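Local coordinates for hydroxyglutarate synthase (Pseudomonas putida, PDB 6W1G), which catalyses the iron(II)-dependent decarboxylation and hydroxylation of 2-oxoadipate to D-2-hydroxyglutarate, a step in D-lysine breakdown, at residues A[253-256]-A[261-264]; A[112-117]-A[396-401]; A[315-320]-A[338-343]; A[59-64]-A[228-233]. One frame throughout, in Å; residues are numbered along the deposited sequence.

Contact 1 of 4, residues A[253-256]-A[261-264]; sequences EGPP and PILL
Pro255 presses its ring on the backbone between Ile262 and Leu264, where the long loop after helix 234-240 folds back on itself before entering strand 264-275. CG of Pro255 lies 3.2 Å from Ile262 O, and its CD lies 3.3 Å from Leu264 O, so two ring carbons face two carbonyls. A proline suits this place because its compact, rigid ring brings CG and CD up to both carbonyl oxygens at once. The other side of the apolar patch is Ile262, whose CG1 meets Pro255 CG at 3.8 Å. With chi1 at 58°, CG1 sits between the backbone N and the carbonyl carbon and is turned up to the proline. Tyr310 of helix 304-321 packs on both residues. Leu264 takes part through its carbonyl, while its side chain sets out from the opposite direction and packs on Leu400; that side chain comes within about 7 Å of the bound nickel. Gly254 CA approaches Leu264 O at 3.5 Å in a C-H...O contact with 148° at the hydrogen. A beta carbon on Gly254 would collide with the same oxygen, and the backbone angles also favour glycine. No hydrogen bond joins the two segments, and the buried Leu264 O has no conventional partner, which implies that weak C-H contacts and apolar packing probably offset only part of the cost of burying this carbonyl.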
loop_
_atom_site.group_PDB
_atom_site.type_symbol
_atom_site.label_atom_id
_atom_site.label_comp_id
_atom_site.label_asym_id
_atom_site.label_seq_id
_atom_site.Cartn_x
_atom_site.Cartn_y
_atom_site.Cartn_z
ATOM N N GLU A 253 9.927 3.622 9.602
ATOM C CA GLU A 253 9.625 4.686 8.656
ATOM C C GLU A 253 8.241 5.238 8.921
ATOM O O GLU A 253 7.350 4.493 9.335
ATOM C CB GLU A 253 9.685 4.166 7.221
ATOM C CG GLU A 253 11.060 3.640 6.826
ATOM C CD GLU A 253 11.078 3.218 5.386
ATOM O OE1 GLU A 253 10.867 2.016 5.109
ATOM O OE2 GLU A 253 11.246 4.102 4.527
ATOM N N GLY A 254 8.075 6.540 8.670
ATOM C CA GLY A 254 6.835 7.242 8.899
ATOM C C GLY A 254 6.914 8.143 10.111
ATOM O O GLY A 254 7.974 8.359 10.699
ATOM N N PRO A 255 5.778 8.705 10.515
ATOM C CA PRO A 255 5.744 9.537 11.732
ATOM C C PRO A 255 6.051 8.706 12.962
ATOM O O PRO A 255 6.014 7.480 12.917
ATOM C CB PRO A 255 4.290 10.027 11.777
ATOM C CG PRO A 255 3.524 8.878 11.134
ATOM C CD PRO A 255 4.426 8.407 9.998
ATOM N N PRO A 256 6.348 9.362 14.088
ATOM C CA PRO A 256 6.464 8.653 15.357
ATOM C C PRO A 256 5.116 8.198 15.895
ATOM O O PRO A 256 4.058 8.501 15.299
ATOM C CB PRO A 256 7.103 9.701 16.270
ATOM C CG PRO A 256 6.466 10.977 15.773
ATOM C CD PRO A 256 6.343 10.823 14.267
ATOM N N PRO A 261 -2.738 8.348 14.570
ATOM C CA PRO A 261 -1.711 8.156 13.544
ATOM C C PRO A 261 -2.057 8.850 12.247
ATOM O O PRO A 261 -3.231 9.013 11.885
ATOM C CB PRO A 261 -1.644 6.626 13.408
ATOM C CG PRO A 261 -1.997 6.181 14.852
ATOM C CD PRO A 261 -3.176 7.077 15.160
ATOM N N ILE A 262 -1.011 9.182 11.496
ATOM C CA ILE A 262 -1.103 9.816 10.196
ATOM C C ILE A 262 -0.280 9.018 9.184
ATOM O O ILE A 262 0.748 8.419 9.517
ATOM C CB ILE A 262 -0.668 11.305 10.232
ATOM C CG1 ILE A 262 0.771 11.451 10.740
ATOM C CG2 ILE A 262 -1.657 12.098 11.077
ATOM C CD1 ILE A 262 1.215 12.907 10.831
ATOM N N LEU A 263 -0.735 9.039 7.925
ATOM C CA LEU A 263 -0.073 8.288 6.854
ATOM C C LEU A 263 0.074 6.836 7.266
ATOM O O LEU A 263 -0.930 6.171 7.547
ATOM C CB LEU A 263 1.224 8.947 6.397
ATOM C CG LEU A 263 1.036 10.367 5.858
ATOM C CD1 LEU A 263 2.368 10.914 5.333
ATOM C CD2 LEU A 263 -0.000 10.453 4.777
ATOM N N LEU A 264 1.296 6.274 7.277
ATOM C CA LEU A 264 1.505 4.922 7.750
ATOM C C LEU A 264 2.867 4.877 8.435
ATOM O O LEU A 264 3.698 5.762 8.244
ATOM C CB LEU A 264 1.362 3.887 6.649
ATOM C CG LEU A 264 2.390 3.902 5.536
ATOM C CD1 LEU A 264 3.697 3.225 5.918
ATOM C CD2 LEU A 264 1.825 3.202 4.312
#

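Contact 2 of 4, residues A[112-117]-A[396-401]; sequences AFRAVH and YEDFLP
Arg114 and Glu397 have their CA atoms 8.2 Å apart as the end of strand 108-114 passes the irregular loop 396-401, too far for backbone pairing, so side chains make the contact. Arg114 grips Asp398 side-on with two nitrogens, one to each oxygen. NE donates to OD1 at 2.8 Å, with OD1 close to the guanidinium plane but the bond 32° out of the carboxylate plane; NH2 donates to the syn lone pair of OD2, also at 2.8 Å. A chi1 of 62° followed by an extended chain carries the guanidinium across to the loop. Its third corner is held too, NH1 bonding to Ala115 O at 2.9 Å, which fixes the group's rotation. Glu397 CB lies over one guanidinium face, 3.5 Å from Arg114 CZ, while its carboxylate bends away to Arg127 and Arg64. An alanine suits position 112 because its small CB comes 3.5 Å from Phe399 CE2, beside a ring that meets His70, a metal ligand, and Phe129 edge-to-face. On the loop side, Asp398 packs on Val96 and Tyr99 of strand 94-100 and on Glu440 of helix 440-458, and Glu397 on Leu121 of helix 118-123, so this buried contact lies among the five-stranded sheet and these helices.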
loop_
_atom_site.group_PDB
_atom_site.type_symbol
_atom_site.label_atom_id
_atom_site.label_comp_id
_atom_site.label_asym_id
_atom_site.label_seq_id
_atom_site.Cartn_x
_atom_site.Cartn_y
_atom_site.Cartn_z
ATOM N N ALA A 112 0.738 2.649 -7.260
ATOM C CA ALA A 112 0.066 1.560 -6.565
ATOM C C ALA A 112 -1.300 1.319 -7.205
ATOM O O ALA A 112 -2.082 2.247 -7.376
ATOM C CB ALA A 112 -0.115 1.824 -5.088
ATOM N N PHE A 113 -1.589 0.071 -7.503
ATOM C CA PHE A 113 -2.892 -0.309 -8.022
ATOM C C PHE A 113 -3.798 -0.639 -6.837
ATOM O O PHE A 113 -3.423 -1.461 -5.986
ATOM C CB PHE A 113 -2.774 -1.495 -8.989
ATOM C CG PHE A 113 -2.033 -1.139 -10.240
ATOM C CD1 PHE A 113 -0.664 -1.360 -10.356
ATOM C CD2 PHE A 113 -2.706 -0.625 -11.334
ATOM C CE1 PHE A 113 -0.003 -1.052 -11.540
ATOM C CE2 PHE A 113 -2.046 -0.327 -12.490
ATOM C CZ PHE A 113 -0.681 -0.544 -12.588
ATOM N N ARG A 114 -4.979 -0.026 -6.795
ATOM C CA ARG A 114 -5.902 -0.210 -5.699
ATOM C C ARG A 114 -7.290 0.213 -6.142
ATOM O O ARG A 114 -7.452 0.948 -7.121
ATOM C CB ARG A 114 -5.498 0.551 -4.422
ATOM C CG ARG A 114 -5.442 2.063 -4.587
ATOM C CD ARG A 114 -5.251 2.691 -3.231
ATOM N NE ARG A 114 -5.253 4.142 -3.176
ATOM C CZ ARG A 114 -6.335 4.893 -2.924
ATOM N NH1 ARG A 114 -7.542 4.376 -2.892
ATOM N NH2 ARG A 114 -6.178 6.186 -2.658
ATOM N N ALA A 115 -8.313 -0.219 -5.397
ATOM C CA ALA A 115 -9.647 0.341 -5.543
ATOM C C ALA A 115 -9.636 1.746 -4.954
ATOM O O ALA A 115 -8.760 2.148 -4.201
ATOM C CB ALA A 115 -10.635 -0.542 -4.840
ATOM N N VAL A 116 -10.651 2.512 -5.322
ATOM C CA VAL A 116 -10.653 3.947 -5.040
ATOM C C VAL A 116 -11.799 4.434 -4.158
ATOM O O VAL A 116 -11.701 5.527 -3.572
ATOM C CB VAL A 116 -10.546 4.778 -6.330
ATOM C CG1 VAL A 116 -9.263 4.406 -7.109
ATOM C CG2 VAL A 116 -11.817 4.675 -7.143
ATOM N N HIS A 117 -12.867 3.693 -4.032
ATOM C CA HIS A 117 -14.076 4.126 -3.355
ATOM C C HIS A 117 -14.141 3.359 -2.041
ATOM O O HIS A 117 -13.844 2.151 -2.029
ATOM C CB HIS A 117 -15.260 3.806 -4.234
ATOM C CG HIS A 117 -16.570 4.264 -3.743
ATOM N ND1 HIS A 117 -17.218 3.683 -2.674
ATOM C CD2 HIS A 117 -17.430 5.179 -4.252
ATOM C CE1 HIS A 117 -18.416 4.221 -2.549
ATOM N NE2 HIS A 117 -18.572 5.128 -3.500
ATOM N N TYR A 396 -5.563 6.034 5.361
ATOM C CA TYR A 396 -4.640 6.193 4.240
ATOM C C TYR A 396 -4.469 4.875 3.524
ATOM O O TYR A 396 -4.159 3.852 4.153
ATOM C CB TYR A 396 -3.315 6.664 4.830
ATOM C CG TYR A 396 -2.290 7.081 3.779
ATOM C CD1 TYR A 396 -2.588 8.101 2.889
ATOM C CD2 TYR A 396 -1.043 6.493 3.709
ATOM C CE1 TYR A 396 -1.658 8.549 1.946
ATOM C CE2 TYR A 396 -0.100 6.929 2.796
ATOM C CZ TYR A 396 -0.438 7.955 1.895
ATOM O OH TYR A 396 0.428 8.457 0.957
ATOM N N GLU A 397 -4.634 4.904 2.207
ATOM C CA GLU A 397 -4.590 3.737 1.347
ATOM C C GLU A 397 -3.337 3.643 0.511
ATOM O O GLU A 397 -3.150 2.631 -0.195
ATOM C CB GLU A 397 -5.793 3.769 0.353
ATOM C CG GLU A 397 -7.117 3.867 1.036
ATOM C CD GLU A 397 -7.605 2.612 1.749
ATOM O OE1 GLU A 397 -6.899 1.571 1.750
ATOM O OE2 GLU A 397 -8.717 2.684 2.360
ATOM N N ASP A 398 -2.471 4.656 0.567
ATOM C CA ASP A 398 -1.298 4.776 -0.320
ATOM C C ASP A 398 -0.012 4.536 0.475
ATOM O O ASP A 398 -0.014 3.765 1.439
ATOM C CB ASP A 398 -1.425 6.091 -1.062
ATOM C CG ASP A 398 -2.676 6.094 -1.913
ATOM O OD1 ASP A 398 -2.700 5.313 -2.877
ATOM O OD2 ASP A 398 -3.641 6.812 -1.568
ATOM N N PHE A 399 1.085 5.147 0.038
ATOM C CA PHE A 399 2.403 4.795 0.549
ATOM C C PHE A 399 3.156 6.064 0.931
ATOM O O PHE A 399 2.732 7.187 0.595
ATOM C CB PHE A 399 3.128 3.956 -0.494
ATOM C CG PHE A 399 2.408 2.650 -0.713
ATOM C CD1 PHE A 399 2.675 1.587 0.097
ATOM C CD2 PHE A 399 1.391 2.515 -1.634
ATOM C CE1 PHE A 399 1.995 0.409 -0.002
ATOM C CE2 PHE A 399 0.660 1.345 -1.716
ATOM C CZ PHE A 399 1.000 0.268 -0.954
ATOM N N LEU A 400 4.234 5.891 1.698
ATOM C CA LEU A 400 4.981 7.059 2.119
ATOM C C LEU A 400 5.567 7.799 0.922
ATOM O O LEU A 400 6.013 7.177 -0.058
ATOM C CB LEU A 400 6.059 6.672 3.133
ATOM C CG LEU A 400 5.532 6.163 4.486
ATOM C CD1 LEU A 400 6.689 5.655 5.354
ATOM C CD2 LEU A 400 4.719 7.244 5.216
ATOM N N PRO A 401 5.554 9.121 0.937
ATOM C CA PRO A 401 6.134 9.849 -0.186
ATOM C C PRO A 401 7.638 9.712 -0.234
ATOM O O PRO A 401 8.298 9.483 0.781
ATOM C CB PRO A 401 5.730 11.303 0.078
ATOM C CG PRO A 401 5.479 11.382 1.529
ATOM C CD PRO A 401 4.984 10.028 1.951
#

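Contact 3 of 4, residues A[315-320]-A[338-343]; sequences DATRVA and QANFAE
Asn340 packs on Ala316 and Thr317 in a helix-to-helix contact within a helix-loop-helix pair, in which the consecutive helices 304-321 and 330-341 meet with the two segments opposed but oblique. The pair lies far from the metal, about 25 Å from the chain's centre, and is partly buried. The CA atoms of Thr317 and Asn340 come to 6.1 Å, a close approach allowed by the short side chains on the facing surfaces. No hydrogen bond crosses the interface; the hydroxyl and the amide N-H are each bonded within their own helix. Thr317 OG1, turned beside its backbone N with chi1 at -59°, bonds back to Leu313 O, and Asn340 ND2 likewise bonds to Leu336 O. With these helix-internal bonds the two groups need not bond each other, and both residue types suit helices that touch this closely. Across the gap the two side chains meet obliquely: Asn340 CB lies against the hydroxyl, ND2 stands 3.8 Å from Thr317 CA, and OD1 is directed to the methyl of Ala316, whose small size suits the approach. Replacing Asn340 by an alanine would keep CB near Thr317 but would probably leave Leu336 O without its side-chain donor and open a gap beside the Ala316 methyl. Phe341 extends the interface inward, its ring meeting Tyr310 and packing on Leu313, with its edge toward the Thr317 hydroxyl. The tightest points are Thr317 OG1 to Asn340 CB at 3.3 Å and Ala316 CB to Asn340 OD1 at 3.5 Å.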
loop_
_atom_site.group_PDB
_atom_site.type_symbol
_atom_site.label_atom_id
_atom_site.label_comp_id
_atom_site.label_asym_id
_atom_site.label_seq_id
_atom_site.Cartn_x
_atom_site.Cartn_y
_atom_site.Cartn_z
ATOM N N ASP A 315 11.699 16.421 7.373
ATOM C CA ASP A 315 12.947 17.052 6.937
ATOM C C ASP A 315 13.744 17.615 8.114
ATOM O O ASP A 315 14.967 17.454 8.170
ATOM C CB ASP A 315 12.640 18.141 5.909
ATOM C CG ASP A 315 12.168 17.582 4.571
ATOM O OD1 ASP A 315 11.683 18.386 3.750
ATOM O OD2 ASP A 315 12.275 16.359 4.343
ATOM N N ALA A 316 13.075 18.261 9.068
ATOM C CA ALA A 316 13.783 18.834 10.206
ATOM C C ALA A 316 14.418 17.757 11.068
ATOM O O ALA A 316 15.524 17.955 11.584
ATOM C CB ALA A 316 12.838 19.705 11.030
ATOM N N THR A 317 13.764 16.608 11.188
ATOM C CA THR A 317 14.330 15.498 11.929
ATOM C C THR A 317 15.604 15.035 11.262
ATOM O O THR A 317 16.627 14.795 11.918
ATOM C CB THR A 317 13.346 14.341 11.986
ATOM O OG1 THR A 317 12.128 14.766 12.618
ATOM C CG2 THR A 317 13.933 13.178 12.733
ATOM N N ARG A 318 15.559 14.882 9.940
ATOM C CA ARG A 318 16.746 14.432 9.219
ATOM C C ARG A 318 17.899 15.423 9.337
ATOM O O ARG A 318 19.054 15.018 9.508
ATOM C CB ARG A 318 16.386 14.136 7.769
ATOM C CG ARG A 318 15.579 12.846 7.667
ATOM C CD ARG A 318 14.869 12.730 6.350
ATOM N NE ARG A 318 14.160 11.458 6.221
ATOM C CZ ARG A 318 13.390 11.129 5.196
ATOM N NH1 ARG A 318 13.218 11.981 4.202
ATOM N NH2 ARG A 318 12.795 9.947 5.172
ATOM N N VAL A 319 17.612 16.719 9.255
ATOM C CA VAL A 319 18.670 17.709 9.439
ATOM C C VAL A 319 19.306 17.574 10.821
ATOM O O VAL A 319 20.531 17.621 10.964
ATOM C CB VAL A 319 18.139 19.129 9.201
ATOM C CG1 VAL A 319 19.179 20.142 9.617
ATOM C CG2 VAL A 319 17.771 19.314 7.739
ATOM N N ALA A 320 18.477 17.411 11.854
ATOM C CA ALA A 320 18.970 17.335 13.217
ATOM C C ALA A 320 19.762 16.075 13.442
ATOM O O ALA A 320 20.623 16.034 14.332
ATOM C CB ALA A 320 17.806 17.330 14.198
ATOM N N GLN A 338 10.332 12.074 17.388
ATOM C CA GLN A 338 9.270 12.418 18.318
ATOM C C GLN A 338 9.316 13.899 18.668
ATOM O O GLN A 338 8.280 14.581 18.664
ATOM C CB GLN A 338 9.325 11.516 19.550
ATOM C CG GLN A 338 8.043 11.587 20.483
ATOM C CD GLN A 338 6.628 11.678 19.804
ATOM O OE1 GLN A 338 6.025 10.656 19.434
ATOM N NE2 GLN A 338 6.084 12.912 19.677
ATOM N N ALA A 339 10.505 14.426 18.945
ATOM C CA ALA A 339 10.607 15.825 19.325
ATOM C C ALA A 339 10.095 16.739 18.222
ATOM O O ALA A 339 9.332 17.670 18.486
ATOM C CB ALA A 339 12.052 16.136 19.701
ATOM N N ASN A 340 10.494 16.486 16.978
ATOM C CA ASN A 340 10.111 17.374 15.890
ATOM C C ASN A 340 8.631 17.233 15.532
ATOM O O ASN A 340 8.012 18.212 15.112
ATOM C CB ASN A 340 10.996 17.093 14.677
ATOM C CG ASN A 340 12.361 17.765 14.775
ATOM O OD1 ASN A 340 12.511 18.922 14.402
ATOM N ND2 ASN A 340 13.362 17.034 15.262
ATOM N N PHE A 341 8.041 16.056 15.715
ATOM C CA PHE A 341 6.647 15.861 15.312
ATOM C C PHE A 341 5.676 16.289 16.396
ATOM O O PHE A 341 4.464 16.209 16.192
ATOM C CB PHE A 341 6.381 14.414 14.880
ATOM C CG PHE A 341 6.479 14.222 13.397
ATOM C CD1 PHE A 341 7.703 14.000 12.802
ATOM C CD2 PHE A 341 5.361 14.287 12.602
ATOM C CE1 PHE A 341 7.808 13.856 11.448
ATOM C CE2 PHE A 341 5.447 14.134 11.247
ATOM C CZ PHE A 341 6.663 13.889 10.657
ATOM N N ALA A 342 6.188 16.749 17.549
ATOM C CA ALA A 342 5.307 17.382 18.532
ATOM C C ALA A 342 4.485 18.518 17.930
ATOM O O ALA A 342 3.404 18.823 18.448
ATOM C CB ALA A 342 6.132 17.911 19.716
ATOM N N GLU A 343 4.971 19.156 16.868
ATOM C CA GLU A 343 4.278 20.253 16.202
ATOM C C GLU A 343 3.110 19.810 15.325
ATOM O O GLU A 343 2.340 20.668 14.874
ATOM C CB GLU A 343 5.297 20.977 15.325
ATOM C CG GLU A 343 4.774 22.144 14.519
ATOM C CD GLU A 343 5.870 22.913 13.807
ATOM O OE1 GLU A 343 7.011 22.962 14.321
ATOM O OE2 GLU A 343 5.569 23.462 12.727
#

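Contact 4 of 4, residues A[59-64]-A[228-233]; sequences TGEIER and TPRTLD
Arg230 is the residue through which 228-233 reaches Glu61 and Arg64. Before it, Thr228, on strand 226-229, is in the second shell of the metal, its OG1 bonded to the ligand Glu294, and Pro229 packs on helix 29-48. Arg230 then runs out fully extended, CG anti to the backbone N (chi1 178°), and meets Glu61 end-on. Its NH1 and NH2 both donate to the single oxygen OE1, each at 2.9 Å, with OE1 lying 3° from the guanidinium plane. The other oxygen, OE2, is hydrogen-bonded with Thr59 OG1 at 2.8 Å; that hydroxyl also accepts from Glu61 N in an ST turn, so the carboxylate is steadied from behind. Next in sequence, Thr231 OG1 takes the N-H of Asp233 in a second ST turn, and Asp233 caps helix 234-240. A leucine in place of Glu61 removes both carboxylate oxygens and would probably leave Arg230 NH2 without its charged mate, with Glu68 still holding NH1. Arg64 NH2 stands 3.9 Å from Arg230 NH1, their planes 78° apart. Because Glu68 OE1 bridges Arg64 and Arg230, the chemistry implies a buried charge network in which carboxylates probably offset the two neighbouring arginines.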
loop_
_atom_site.group_PDB
_atom_site.type_symbol
_atom_site.label_atom_id
_atom_site.label_comp_id
_atom_site.label_asym_id
_atom_site.label_seq_id
_atom_site.Cartn_x
_atom_site.Cartn_y
_atom_site.Cartn_z
ATOM N N THR A 59 -16.123 3.167 10.761
ATOM C CA THR A 59 -15.686 3.267 9.376
ATOM C C THR A 59 -15.849 1.969 8.607
ATOM O O THR A 59 -15.622 1.951 7.401
ATOM C CB THR A 59 -14.218 3.662 9.329
ATOM O OG1 THR A 59 -13.466 2.609 9.911
ATOM C CG2 THR A 59 -13.933 4.985 10.019
ATOM N N GLY A 60 -16.203 0.901 9.295
ATOM C CA GLY A 60 -16.291 -0.406 8.715
ATOM C C GLY A 60 -14.971 -1.103 8.539
ATOM O O GLY A 60 -14.960 -2.273 8.109
ATOM N N GLU A 61 -13.853 -0.463 8.881
ATOM C CA GLU A 61 -12.573 -1.113 8.713
ATOM C C GLU A 61 -12.436 -2.375 9.553
ATOM O O GLU A 61 -11.614 -3.250 9.214
ATOM C CB GLU A 61 -11.445 -0.153 9.098
ATOM C CG GLU A 61 -11.237 0.983 8.129
ATOM C CD GLU A 61 -10.280 1.979 8.753
ATOM O OE1 GLU A 61 -9.055 1.709 8.723
ATOM O OE2 GLU A 61 -10.782 2.993 9.296
ATOM N N ILE A 62 -13.221 -2.505 10.642
ATOM C CA ILE A 62 -13.152 -3.731 11.435
ATOM C C ILE A 62 -13.393 -4.955 10.565
ATOM O O ILE A 62 -12.817 -6.013 10.796
ATOM C CB ILE A 62 -14.126 -3.630 12.628
ATOM C CG1 ILE A 62 -13.842 -4.695 13.689
ATOM C CG2 ILE A 62 -15.579 -3.642 12.140
ATOM C CD1 ILE A 62 -14.485 -4.363 15.037
ATOM N N GLU A 63 -14.234 -4.844 9.548
ATOM C CA GLU A 63 -14.537 -5.995 8.709
ATOM C C GLU A 63 -13.470 -6.296 7.669
ATOM O O GLU A 63 -13.411 -7.421 7.184
ATOM C CB GLU A 63 -15.899 -5.781 8.049
ATOM C CG GLU A 63 -17.016 -5.573 9.093
ATOM C CD GLU A 63 -18.403 -5.395 8.516
ATOM O OE1 GLU A 63 -18.535 -5.174 7.296
ATOM O OE2 GLU A 63 -19.370 -5.472 9.303
ATOM N N ARG A 64 -12.638 -5.340 7.312
ATOM C CA ARG A 64 -11.611 -5.538 6.278
ATOM C C ARG A 64 -10.237 -5.823 6.878
ATOM O O ARG A 64 -9.329 -6.268 6.172
ATOM C CB ARG A 64 -11.538 -4.321 5.328
ATOM C CG ARG A 64 -10.662 -3.215 5.826
ATOM C CD ARG A 64 -10.755 -1.905 4.996
ATOM N NE ARG A 64 -9.516 -1.184 5.078
ATOM C CZ ARG A 64 -9.183 -0.110 4.377
ATOM N NH1 ARG A 64 -10.072 0.531 3.667
ATOM N NH2 ARG A 64 -7.930 0.308 4.374
ATOM N N THR A 228 2.566 -7.398 2.784
ATOM C CA THR A 228 2.573 -6.688 4.069
ATOM C C THR A 228 1.187 -6.706 4.672
ATOM O O THR A 228 0.248 -6.144 4.073
ATOM C CB THR A 228 3.007 -5.237 3.847
ATOM O OG1 THR A 228 4.292 -5.280 3.237
ATOM C CG2 THR A 228 3.040 -4.484 5.153
ATOM N N PRO A 229 1.037 -7.322 5.844
ATOM C CA PRO A 229 -0.228 -7.240 6.576
ATOM C C PRO A 229 -0.301 -5.944 7.357
ATOM O O PRO A 229 0.699 -5.269 7.596
ATOM C CB PRO A 229 -0.177 -8.442 7.521
ATOM C CG PRO A 229 1.252 -8.616 7.802
ATOM C CD PRO A 229 2.027 -8.151 6.579
ATOM N N ARG A 230 -1.519 -5.617 7.779
ATOM C CA ARG A 230 -1.810 -4.414 8.533
ATOM C C ARG A 230 -1.990 -4.730 10.016
ATOM O O ARG A 230 -2.832 -5.548 10.395
ATOM C CB ARG A 230 -3.087 -3.739 8.016
ATOM C CG ARG A 230 -3.467 -2.512 8.808
ATOM C CD ARG A 230 -4.745 -1.877 8.279
ATOM N NE ARG A 230 -5.149 -0.784 9.122
ATOM C CZ ARG A 230 -6.292 -0.102 9.020
ATOM N NH1 ARG A 230 -7.189 -0.416 8.085
ATOM N NH2 ARG A 230 -6.548 0.887 9.850
ATOM N N THR A 231 -1.168 -4.090 10.848
ATOM C CA THR A 231 -1.354 -4.153 12.283
ATOM C C THR A 231 -1.915 -2.847 12.807
ATOM O O THR A 231 -1.660 -1.779 12.272
ATOM C CB THR A 231 -0.039 -4.499 13.010
ATOM O OG1 THR A 231 -0.265 -4.657 14.413
ATOM C CG2 THR A 231 1.038 -3.466 12.843
ATOM N N LEU A 232 -2.629 -2.961 13.932
ATOM C CA LEU A 232 -3.102 -1.783 14.654
ATOM C C LEU A 232 -2.033 -1.163 15.559
ATOM O O LEU A 232 -2.242 -0.092 16.089
ATOM C CB LEU A 232 -4.323 -2.147 15.504
ATOM C CG LEU A 232 -5.528 -2.617 14.703
ATOM C CD1 LEU A 232 -6.676 -2.991 15.645
ATOM C CD2 LEU A 232 -5.979 -1.591 13.677
ATOM N N ASP A 233 -0.882 -1.809 15.774
ATOM C CA ASP A 233 0.125 -1.240 16.688
ATOM C C ASP A 233 1.512 -1.751 16.309
ATOM O O ASP A 233 1.919 -2.832 16.723
ATOM C CB ASP A 233 -0.211 -1.569 18.145
ATOM C CG ASP A 233 0.703 -0.854 19.111
ATOM O OD1 ASP A 233 1.780 -0.355 18.714
ATOM O OD2 ASP A 233 0.369 -0.792 20.328
#

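Contact 2 lies nearest the middle of the chain, about 6 Å from its centre; contacts 1 and 4 are buried farther out, and contact 3, at 25 Å, is partly exposed. Contacts 2 and 4 both reach the five-stranded sheet and rely on charge: they join directly where Glu397 OE2 meets Arg64 NH1 at 2.9 Å, joining the two charge clusters. Contacts 1 and 3 instead use packing without a hydrogen bond across, and they meet where Pro256 lies on the Phe341 ring. Contact 1 also touches contact 2, Leu264 packing against Asp398 and Leu400. Salt bridges thus tie segments distant in sequence, whereas packing joins segments close in sequence.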